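Local coordinates for protein malate synthase (PDB 3OYZ) that catalyses the magnesium-dependent Claisen condensation of acetyl-CoA with glyoxylate, giving malate and CoA after hydrolysis of malyl-CoA in the glyoxylate cycle, at residues A20-D25 and P56-E61; F136-E141 and L180-L185; E243-N248 and V265-S270. One frame throughout, in Å; residues are numbered along the deposited sequence.

Interaction 1. Residues A20-D25 and P56-E61; sequences AVEGED and PSMRDE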
loop_
_atom_site.group_PDB
_atom_site.type_symbol
_atom_site.label_atom_id
_atom_site.label_comp_id
_atom_site.label_asym_id
_atom_site.label_seq_id
_atom_site.Cartn_x
_atom_site.Cartn_y
_atom_site.Cartn_z
ATOM N N ALA A 20 36.651 2.518 6.788
ATOM C CA ALA A 20 37.724 3.082 7.603
ATOM C C ALA A 20 37.299 3.208 9.066
ATOM O O ALA A 20 36.468 4.050 9.403
ATOM C CB ALA A 20 38.194 4.431 7.064
ATOM N N VAL A 21 37.868 2.394 9.961
ATOM C CA VAL A 21 37.480 2.434 11.375
ATOM C C VAL A 21 38.631 3.001 12.213
ATOM O O VAL A 21 39.793 2.735 11.924
ATOM C CB VAL A 21 37.067 1.029 11.860
ATOM C CG1 VAL A 21 36.587 1.037 13.311
ATOM C CG2 VAL A 21 35.965 0.488 10.965
ATOM N N GLU A 22 38.316 3.829 13.202
ATOM C CA GLU A 22 39.363 4.478 13.990
ATOM C C GLU A 22 39.736 3.663 15.240
ATOM O O GLU A 22 39.038 2.714 15.612
ATOM C CB GLU A 22 38.989 5.926 14.326
ATOM C CG GLU A 22 40.174 6.785 14.813
ATOM C CD GLU A 22 39.961 8.292 14.635
ATOM O OE1 GLU A 22 38.900 8.835 15.037
ATOM O OE2 GLU A 22 40.879 8.937 14.077
ATOM N N GLY A 23 40.845 4.035 15.885
ATOM C CA GLY A 23 41.361 3.295 17.035
ATOM C C GLY A 23 42.621 2.686 16.463
ATOM O O GLY A 23 43.729 3.141 16.768
ATOM N N GLU A 24 42.448 1.668 15.626
ATOM C CA GLU A 24 43.379 1.449 14.524
ATOM C C GLU A 24 44.687 0.690 14.764
ATOM O O GLU A 24 45.726 1.239 15.153
ATOM C CB GLU A 24 43.717 2.788 13.849
ATOM C CG GLU A 24 44.465 2.649 12.527
ATOM C CD GLU A 24 45.741 3.473 12.462
ATOM O OE1 GLU A 24 45.691 4.595 11.910
ATOM O OE2 GLU A 24 46.790 3.003 12.957
ATOM N N ASP A 25 44.621 -0.602 14.479
ATOM C CA ASP A 25 45.680 -1.239 13.710
ATOM C C ASP A 25 45.543 -0.714 12.260
ATOM O O ASP A 25 46.083 0.341 11.913
ATOM C CB ASP A 25 45.511 -2.764 13.779
ATOM C CG ASP A 25 44.085 -3.233 13.442
ATOM O OD1 ASP A 25 43.142 -2.968 14.223
ATOM O OD2 ASP A 25 43.898 -3.913 12.403
ATOM N N PRO A 56 32.061 10.290 9.813
ATOM C CA PRO A 56 32.391 11.380 8.861
ATOM C C PRO A 56 33.889 11.796 8.740
ATOM O O PRO A 56 34.437 11.885 7.629
ATOM C CB PRO A 56 31.528 12.552 9.336
ATOM C CG PRO A 56 30.414 11.923 10.153
ATOM C CD PRO A 56 30.927 10.588 10.709
ATOM N N SER A 57 34.561 11.971 9.883
ATOM C CA SER A 57 35.991 12.380 9.974
ATOM C C SER A 57 36.876 11.314 9.346
ATOM O O SER A 57 38.026 11.564 8.951
ATOM C CB SER A 57 36.374 12.555 11.443
ATOM O OG SER A 57 36.142 11.334 12.141
ATOM N N MET A 58 36.278 10.138 9.131
ATOM C CA MET A 58 36.974 9.000 8.552
ATOM C C MET A 58 36.762 8.698 7.072
ATOM O O MET A 58 37.327 7.725 6.556
ATOM C CB MET A 58 36.708 7.725 9.353
ATOM C CG MET A 58 37.182 7.741 10.806
ATOM S SD MET A 58 38.993 7.518 10.864
ATOM C CE MET A 58 39.712 8.981 10.088
ATOM N N ARG A 59 35.983 9.523 6.369
ATOM C CA ARG A 59 35.485 9.140 5.042
ATOM C C ARG A 59 36.479 9.439 3.951
ATOM O O ARG A 59 36.515 8.762 2.927
ATOM C CB ARG A 59 34.165 9.877 4.717
ATOM C CG ARG A 59 32.993 9.209 5.459
ATOM C CD ARG A 59 31.685 10.073 5.318
ATOM N NE ARG A 59 30.624 9.329 5.992
ATOM C CZ ARG A 59 29.515 9.831 6.500
ATOM N NH1 ARG A 59 29.241 11.102 6.318
ATOM N NH2 ARG A 59 28.655 9.027 7.117
ATOM N N ASP A 60 37.308 10.457 4.159
ATOM C CA ASP A 60 38.402 10.628 3.211
ATOM C C ASP A 60 39.405 9.481 3.211
ATOM O O ASP A 60 39.821 9.000 2.154
ATOM C CB ASP A 60 39.079 11.970 3.470
ATOM C CG ASP A 60 38.216 13.133 2.972
ATOM O OD1 ASP A 60 38.297 14.230 3.556
ATOM O OD2 ASP A 60 37.399 12.948 2.036
ATOM N N GLU A 61 39.696 8.970 4.398
ATOM C CA GLU A 61 40.591 7.808 4.510
ATOM C C GLU A 61 39.868 6.558 4.014
ATOM O O GLU A 61 40.419 5.759 3.241
ATOM C CB GLU A 61 41.073 7.636 5.951
ATOM C CG GLU A 61 42.017 6.417 6.117
ATOM C CD GLU A 61 42.552 6.249 7.549
ATOM O OE1 GLU A 61 42.287 7.059 8.463
ATOM O OE2 GLU A 61 43.237 5.234 7.786
#

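Interaction 2. Residues F136-E141 and L180-L185; sequences FFTIVE and LERLFL. With K (potassium ion), chain E.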
loop_
_atom_site.group_PDB
_atom_site.type_symbol
_atom_site.label_atom_id
_atom_site.label_comp_id
_atom_site.label_asym_id
_atom_site.label_seq_id
_atom_site.Cartn_x
_atom_site.Cartn_y
_atom_site.Cartn_z
ATOM N N PHE A 136 26.533 12.807 -12.803
ATOM C CA PHE A 136 27.867 12.525 -12.239
ATOM C C PHE A 136 28.453 11.193 -12.670
ATOM O O PHE A 136 29.646 11.121 -12.977
ATOM C CB PHE A 136 27.836 12.661 -10.729
ATOM C CG PHE A 136 27.675 14.072 -10.285
ATOM C CD1 PHE A 136 28.505 15.062 -10.809
ATOM C CD2 PHE A 136 26.781 14.415 -9.276
ATOM C CE1 PHE A 136 28.430 16.381 -10.320
ATOM C CE2 PHE A 136 26.682 15.743 -8.795
ATOM C CZ PHE A 136 27.500 16.714 -9.340
ATOM N N PHE A 137 27.649 10.136 -12.764
ATOM C CA PHE A 137 28.147 8.865 -13.262
ATOM C C PHE A 137 28.649 9.058 -14.693
ATOM O O PHE A 137 29.740 8.535 -15.083
ATOM C CB PHE A 137 27.061 7.751 -13.309
ATOM C CG PHE A 137 26.809 7.044 -12.037
ATOM C CD1 PHE A 137 27.283 5.735 -11.853
ATOM C CD2 PHE A 137 26.129 7.679 -10.999
ATOM C CE1 PHE A 137 27.047 5.111 -10.653
ATOM C CE2 PHE A 137 25.887 7.078 -9.806
ATOM C CZ PHE A 137 26.334 5.749 -9.625
ATOM N N THR A 138 27.848 9.728 -15.532
ATOM C CA THR A 138 28.242 9.958 -16.914
ATOM C C THR A 138 29.577 10.762 -16.977
ATOM O O THR A 138 30.458 10.466 -17.797
ATOM C CB THR A 138 27.096 10.699 -17.656
ATOM O OG1 THR A 138 25.961 9.818 -17.635
ATOM C CG2 THR A 138 27.496 10.893 -19.122
ATOM N N ILE A 139 29.651 11.828 -16.213
ATOM C CA ILE A 139 30.923 12.608 -16.199
ATOM C C ILE A 139 32.137 11.746 -15.772
ATOM O O ILE A 139 33.143 11.779 -16.479
ATOM C CB ILE A 139 30.767 13.844 -15.335
ATOM C CG1 ILE A 139 29.947 14.902 -16.136
ATOM C CG2 ILE A 139 32.143 14.466 -14.950
ATOM C CD1 ILE A 139 29.362 15.954 -15.194
ATOM N N VAL A 140 32.047 11.015 -14.666
ATOM C CA VAL A 140 33.086 10.060 -14.234
ATOM C C VAL A 140 33.520 9.113 -15.318
ATOM O O VAL A 140 34.745 9.016 -15.575
ATOM C CB VAL A 140 32.633 9.287 -12.977
ATOM C CG1 VAL A 140 33.523 8.077 -12.768
ATOM C CG2 VAL A 140 32.545 10.229 -11.805
ATOM N N GLU A 141 32.582 8.396 -15.948
ATOM C CA GLU A 141 32.840 7.584 -17.130
ATOM C C GLU A 141 33.650 8.254 -18.230
ATOM O O GLU A 141 34.657 7.712 -18.743
ATOM C CB GLU A 141 31.585 6.919 -17.733
ATOM C CG GLU A 141 30.989 5.925 -16.717
ATOM C CD GLU A 141 29.540 5.512 -17.064
ATOM O OE1 GLU A 141 28.837 6.247 -17.816
ATOM O OE2 GLU A 141 29.088 4.470 -16.546
ATOM N N LEU A 180 19.925 6.870 -17.258
ATOM C CA LEU A 180 19.355 6.145 -16.123
ATOM C C LEU A 180 19.039 4.726 -16.486
ATOM O O LEU A 180 18.684 3.991 -15.600
ATOM C CB LEU A 180 18.072 6.838 -15.546
ATOM C CG LEU A 180 18.437 8.051 -14.661
ATOM C CD1 LEU A 180 17.069 8.813 -14.540
ATOM C CD2 LEU A 180 18.917 7.594 -13.272
ATOM N N GLU A 181 19.254 4.265 -17.720
ATOM C CA GLU A 181 19.252 2.812 -17.961
ATOM C C GLU A 181 20.357 2.119 -17.154
ATOM O O GLU A 181 20.264 0.921 -16.944
ATOM C CB GLU A 181 19.666 2.514 -19.423
ATOM C CG GLU A 181 18.636 2.932 -20.371
ATOM C CD GLU A 181 18.863 4.338 -20.953
ATOM O OE1 GLU A 181 19.534 5.261 -20.382
ATOM O OE2 GLU A 181 18.251 4.485 -22.044
ATOM N N ARG A 182 21.329 2.841 -16.604
ATOM C CA ARG A 182 22.345 2.216 -15.683
ATOM C C ARG A 182 21.811 1.753 -14.314
ATOM O O ARG A 182 22.513 1.067 -13.536
ATOM C CB ARG A 182 23.490 3.249 -15.454
ATOM C CG ARG A 182 23.086 4.474 -14.534
ATOM C CD ARG A 182 24.096 5.576 -14.169
ATOM N NE ARG A 182 24.626 6.305 -15.325
ATOM C CZ ARG A 182 25.757 6.051 -15.976
ATOM N NH1 ARG A 182 26.472 4.982 -15.673
ATOM N NH2 ARG A 182 26.166 6.834 -16.959
ATOM N N LEU A 183 20.557 2.118 -13.992
ATOM C CA LEU A 183 19.956 1.709 -12.747
ATOM C C LEU A 183 19.919 0.191 -12.591
ATOM O O LEU A 183 19.541 -0.512 -13.525
ATOM C CB LEU A 183 18.485 2.167 -12.570
ATOM C CG LEU A 183 18.455 3.678 -12.222
ATOM C CD1 LEU A 183 16.975 4.253 -12.404
ATOM C CD2 LEU A 183 18.775 3.821 -10.679
ATOM N N PHE A 184 20.282 -0.240 -11.382
ATOM C CA PHE A 184 20.458 -1.675 -11.072
ATOM C C PHE A 184 19.582 -2.005 -9.869
ATOM O O PHE A 184 18.534 -2.599 -10.059
ATOM C CB PHE A 184 21.950 -2.006 -10.839
ATOM C CG PHE A 184 22.197 -3.456 -10.450
ATOM C CD1 PHE A 184 21.374 -4.468 -10.930
ATOM C CD2 PHE A 184 23.237 -3.790 -9.566
ATOM C CE1 PHE A 184 21.511 -5.828 -10.540
ATOM C CE2 PHE A 184 23.407 -5.152 -9.164
ATOM C CZ PHE A 184 22.561 -6.146 -9.644
ATOM N N LEU A 185 19.962 -1.641 -8.655
ATOM C CA LEU A 185 19.139 -2.091 -7.537
ATOM C C LEU A 185 18.363 -0.877 -6.975
ATOM O O LEU A 185 18.873 0.280 -6.914
ATOM C CB LEU A 185 19.985 -2.601 -6.339
ATOM C CG LEU A 185 21.019 -3.677 -6.744
ATOM C CD1 LEU A 185 21.921 -3.959 -5.550
ATOM C CD2 LEU A 185 20.198 -4.930 -6.994
HETATM K K K E . 17.918 7.387 -20.874
HETATM O O HOH W 1 18.636 6.808 -23.425
#

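Interaction 3. Residues E243-N248 and V265-S270; sequences ERMTDN and VEANTS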
loop_
_atom_site.group_PDB
_atom_site.type_symbol
_atom_site.label_atom_id
_atom_site.label_comp_id
_atom_site.label_asym_id
_atom_site.label_seq_id
_atom_site.Cartn_x
_atom_site.Cartn_y
_atom_site.Cartn_z
ATOM N N GLU A 243 12.175 -14.845 9.280
ATOM C CA GLU A 243 10.753 -14.516 9.086
ATOM C C GLU A 243 10.579 -13.247 8.191
ATOM O O GLU A 243 9.638 -13.182 7.385
ATOM C CB GLU A 243 10.145 -14.186 10.459
ATOM C CG GLU A 243 9.950 -15.474 11.297
ATOM C CD GLU A 243 9.442 -15.187 12.712
ATOM O OE1 GLU A 243 9.399 -14.002 13.142
ATOM O OE2 GLU A 243 9.112 -16.169 13.418
ATOM N N ARG A 244 11.452 -12.250 8.371
ATOM C CA ARG A 244 11.412 -11.031 7.534
ATOM C C ARG A 244 11.716 -11.407 6.080
ATOM O O ARG A 244 11.033 -10.970 5.140
ATOM C CB ARG A 244 12.417 -10.003 8.057
ATOM C CG ARG A 244 12.535 -8.793 7.125
ATOM C CD ARG A 244 11.072 -8.181 6.963
ATOM N NE ARG A 244 11.280 -6.834 6.458
ATOM C CZ ARG A 244 11.202 -5.730 7.174
ATOM N NH1 ARG A 244 10.787 -5.733 8.459
ATOM N NH2 ARG A 244 11.582 -4.634 6.554
ATOM N N MET A 245 12.723 -12.243 5.853
ATOM C CA MET A 245 13.050 -12.640 4.468
ATOM C C MET A 245 11.915 -13.377 3.800
ATOM O O MET A 245 11.618 -13.125 2.634
ATOM C CB MET A 245 14.325 -13.488 4.405
ATOM C CG MET A 245 15.532 -12.591 4.720
ATOM S SD MET A 245 17.035 -13.676 4.528
ATOM C CE MET A 245 17.036 -14.591 6.077
ATOM N N THR A 246 11.256 -14.266 4.544
ATOM C CA THR A 246 10.093 -14.964 4.020
ATOM C C THR A 246 8.975 -13.981 3.710
ATOM O O THR A 246 8.368 -14.121 2.658
ATOM C CB THR A 246 9.576 -16.000 5.020
ATOM O OG1 THR A 246 10.601 -16.980 5.195
ATOM C CG2 THR A 246 8.334 -16.638 4.473
ATOM N N ASP A 247 8.697 -13.046 4.615
ATOM C CA ASP A 247 7.705 -11.998 4.329
ATOM C C ASP A 247 8.063 -11.163 3.070
ATOM O O ASP A 247 7.220 -10.983 2.205
ATOM C CB ASP A 247 7.607 -11.083 5.543
ATOM C CG ASP A 247 6.306 -10.296 5.558
ATOM O OD1 ASP A 247 5.260 -10.903 5.859
ATOM O OD2 ASP A 247 6.273 -9.088 5.243
ATOM N N ASN A 248 9.319 -10.739 2.921
ATOM C CA ASN A 248 9.831 -10.090 1.705
ATOM C C ASN A 248 9.642 -10.875 0.435
ATOM O O ASN A 248 9.130 -10.317 -0.529
ATOM C CB ASN A 248 11.332 -9.748 1.769
ATOM C CG ASN A 248 11.648 -8.790 2.867
ATOM O OD1 ASN A 248 10.754 -8.101 3.432
ATOM N ND2 ASN A 248 12.934 -8.719 3.192
ATOM N N VAL A 265 25.348 -15.404 5.385
ATOM C CA VAL A 265 25.119 -16.836 5.187
ATOM C C VAL A 265 23.627 -17.084 5.247
ATOM O O VAL A 265 23.095 -17.784 4.409
ATOM C CB VAL A 265 25.810 -17.737 6.270
ATOM C CG1 VAL A 265 25.372 -19.221 6.061
ATOM C CG2 VAL A 265 27.343 -17.593 6.188
ATOM N N GLU A 266 22.940 -16.611 6.279
ATOM C CA GLU A 266 21.480 -16.848 6.362
ATOM C C GLU A 266 20.708 -16.352 5.121
ATOM O O GLU A 266 19.896 -17.050 4.505
ATOM C CB GLU A 266 20.930 -16.129 7.595
ATOM C CG GLU A 266 21.303 -16.838 8.894
ATOM C CD GLU A 266 20.476 -18.114 9.147
ATOM O OE1 GLU A 266 19.313 -18.212 8.697
ATOM O OE2 GLU A 266 20.984 -19.059 9.779
ATOM N N ALA A 267 21.055 -15.146 4.681
ATOM C CA ALA A 267 20.299 -14.539 3.591
ATOM C C ALA A 267 20.674 -15.209 2.278
ATOM O O ALA A 267 19.872 -15.228 1.357
ATOM C CB ALA A 267 20.576 -13.001 3.539
ATOM N N ASN A 268 21.856 -15.800 2.147
ATOM C CA ASN A 268 22.191 -16.588 0.928
ATOM C C ASN A 268 21.424 -17.892 0.783
ATOM O O ASN A 268 21.151 -18.379 -0.334
ATOM C CB ASN A 268 23.695 -16.887 0.824
ATOM C CG ASN A 268 24.469 -15.820 0.094
ATOM O OD1 ASN A 268 23.924 -15.119 -0.775
ATOM N ND2 ASN A 268 25.741 -15.647 0.476
ATOM N N THR A 269 21.015 -18.438 1.914
ATOM C CA THR A 269 20.343 -19.743 1.935
ATOM C C THR A 269 18.838 -19.623 1.931
ATOM O O THR A 269 18.132 -20.436 1.340
ATOM C CB THR A 269 20.607 -20.491 3.301
ATOM O OG1 THR A 269 21.949 -20.263 3.733
ATOM C CG2 THR A 269 20.374 -21.956 3.160
ATOM N N SER A 270 18.330 -18.610 2.618
ATOM C CA SER A 270 16.891 -18.474 2.765
ATOM C C SER A 270 16.043 -18.566 1.488
ATOM O O SER A 270 15.038 -19.254 1.543
ATOM C CB SER A 270 16.518 -17.191 3.506
ATOM O OG SER A 270 15.149 -16.921 3.195
#

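Interaction 1. Residues A20-D25 and P56-E61
Ala20 and Glu22 meet Met58 and Glu61 in a small, largely apolar contact between the loop that leaves strand 13-18 and the turn that starts helix 59-73, on the C-terminal side of the barrel strands. The evidence for a packing contact is that 237 Å² is buried while the two segments share neither a hydrogen bond nor a salt bridge. Backbones come nearest at Ala20 and Met58, with 6.0 Å between their CA atoms. The methyl of Ala20 points at the turn: its CB lies 3.4 Å from the carbonyl O of Met58 and 4.3 Å from Met58 CB, and it also reaches the backbone carbon of Glu61. Met58 returns the contact, its CB standing 3.7 Å from Ala20 O. CG anti to the carbonyl carbon (chi1 -62°) and a bend at chi2 (-76°) set the methionine sulfur beside Glu22, chi3 (66°) directing only the methyl. There Met58 SD approaches Glu22 CB at 3.8 Å and Glu22 CD at 4.0 Å, and the two side chains cross at about a right angle. With an alanine in place of Met58, the CB contact with Ala20 would probably stay, but the aliphatic part of Glu22 would lose its sulfur partner and a gap open there. The acidic ends are not matched with bases across the contact: Glu24 OE1 is 4.8 Å from Glu61 OE2, a like-charge approach that may be eased by the hydrogen bond Glu61 OE2 accepts from Ser27 OG. Arg59 N bonds Pro56 O within the 3-10 turn, which leads directly into the helix. The loop therefore lies against the beginning of helix 59-73, just ahead of helix 29-36, so that the connections following the first two barrel strands, 13-18 and 45-49, are packed side by side.

Interaction 2. Residues F136-E141 and L180-L185
Phe137 and Arg182 mark the nearest backbone approach, yet their CA atoms are 9.2 Å apart, so helix 127-143 and the 3-10 turn before strand 183-188 are bridged by side chains. Arg182 does most of the bridging. Its CG sits between the backbone N and the carbonyl carbon (chi1 72°), and a bend at chi3 delivers the guanidinium to the helix. Glu141 arrives from the opposite direction and is gripped end-on: Arg182 NH1 donates to Glu141 OE2 at 2.8 Å and Arg182 NH2 to Glu141 OE1 at 2.9 Å. Both bonds are nearly straight (162° and 163°) and both oxygens lie in the guanidinium plane, although they are approached from above the carboxylate plane. A third bond, from Arg182 NH2 to Thr138 OG1 at 3.1 Å, is more bent and tilts out of that plane. Over one guanidinium face stands Phe137 CB, 3.4 Å from Arg182 CZ, while the phenyl ring meets the arginine chain obliquely, Phe137 CG lying 3.7 Å from Arg182 CD. In the TIM barrel this pairs an outer helix with the N-terminal entrance of a strand, strand 152-157 lying between 118-121 and 183-188. The buried charge has further partners: Arg182 NE forms a salt bridge with Asp134, Arg182 NH1 bonds Leu151 O, and the Glu141 oxygens accept from the backbone N atoms of Gly149 and Leu151. Glu181, next to the arginine, instead binds a potassium ion, with OE1 at 2.7 Å and OE2 at 3.1 Å from the metal, alongside a water and the carbonyl oxygens of Met173, Lys175 and Asn178.

Interaction 3. Residues E243-N248 and V265-S270
Met245 reaches Ala267 and Ser270 because its CG stands anti to the carbonyl carbon (chi1 -70°), its chain runs straight through chi2 (-177°), and a bend at chi3 (-79°) sets the methyl near Ser270 CB and the carbonyl O of Glu266. The sulfur does the closest touching: Met245 SD is 3.5 Å from Ala267 CA and 3.7 Å from Ala267 CB. Past the sulfur, Met245 CE meets Ser270 CB at 3.7 Å and approaches Glu266 O at 4.1 Å. Nearer the root of the chain, Met245 CB lies 3.7 Å from Ser270 OG. One methionine thus supplies nearly everything that crosses, which accounts for the modest 166 Å² buried. The backbones keep apart, the nearest CA atoms being those of Met245 and Ser270 at 7.2 Å. Glu266 O, beside the methyl, is already used twice, accepting from Thr269 N and Ser270 N. Polar links outside the segments reinforce the pairing: Ser270 OG bonds Gln249 NE2, and Glu266 OE1 forms a salt bridge with Arg242, both partners on helix 238-249. A second subunit packs close by, its Pro202 against Thr246 and its Arg419 against Thr269. Ile256 touches both Met245 and Ala267 from strand 255-258, placing the contact over that strand, where neighbouring outer helices of a TIM barrel pack together around the beta cylinder.

How the interactions relate
From the N terminus the three contacts follow in series, none nested in or crossing another. Interaction 1 closes a loop of 30 residues holding helix 29-36 and strand 45-49, joining the connections after the first two barrel strands. Interaction 2 closes a span of 38 residues that includes strand 152-157, tying the helix after strand 118-121 to the entrance of strand 183-188. Interaction 3 closes the shortest span, 16 residues around strand 255-258, and pairs the helices before and after it. Their centres lie about 28 to 32 Å apart and no two touch, so they fasten separate sectors of one barrel, whose parallel sheet brings strand 255-258 back beside strand 13-18.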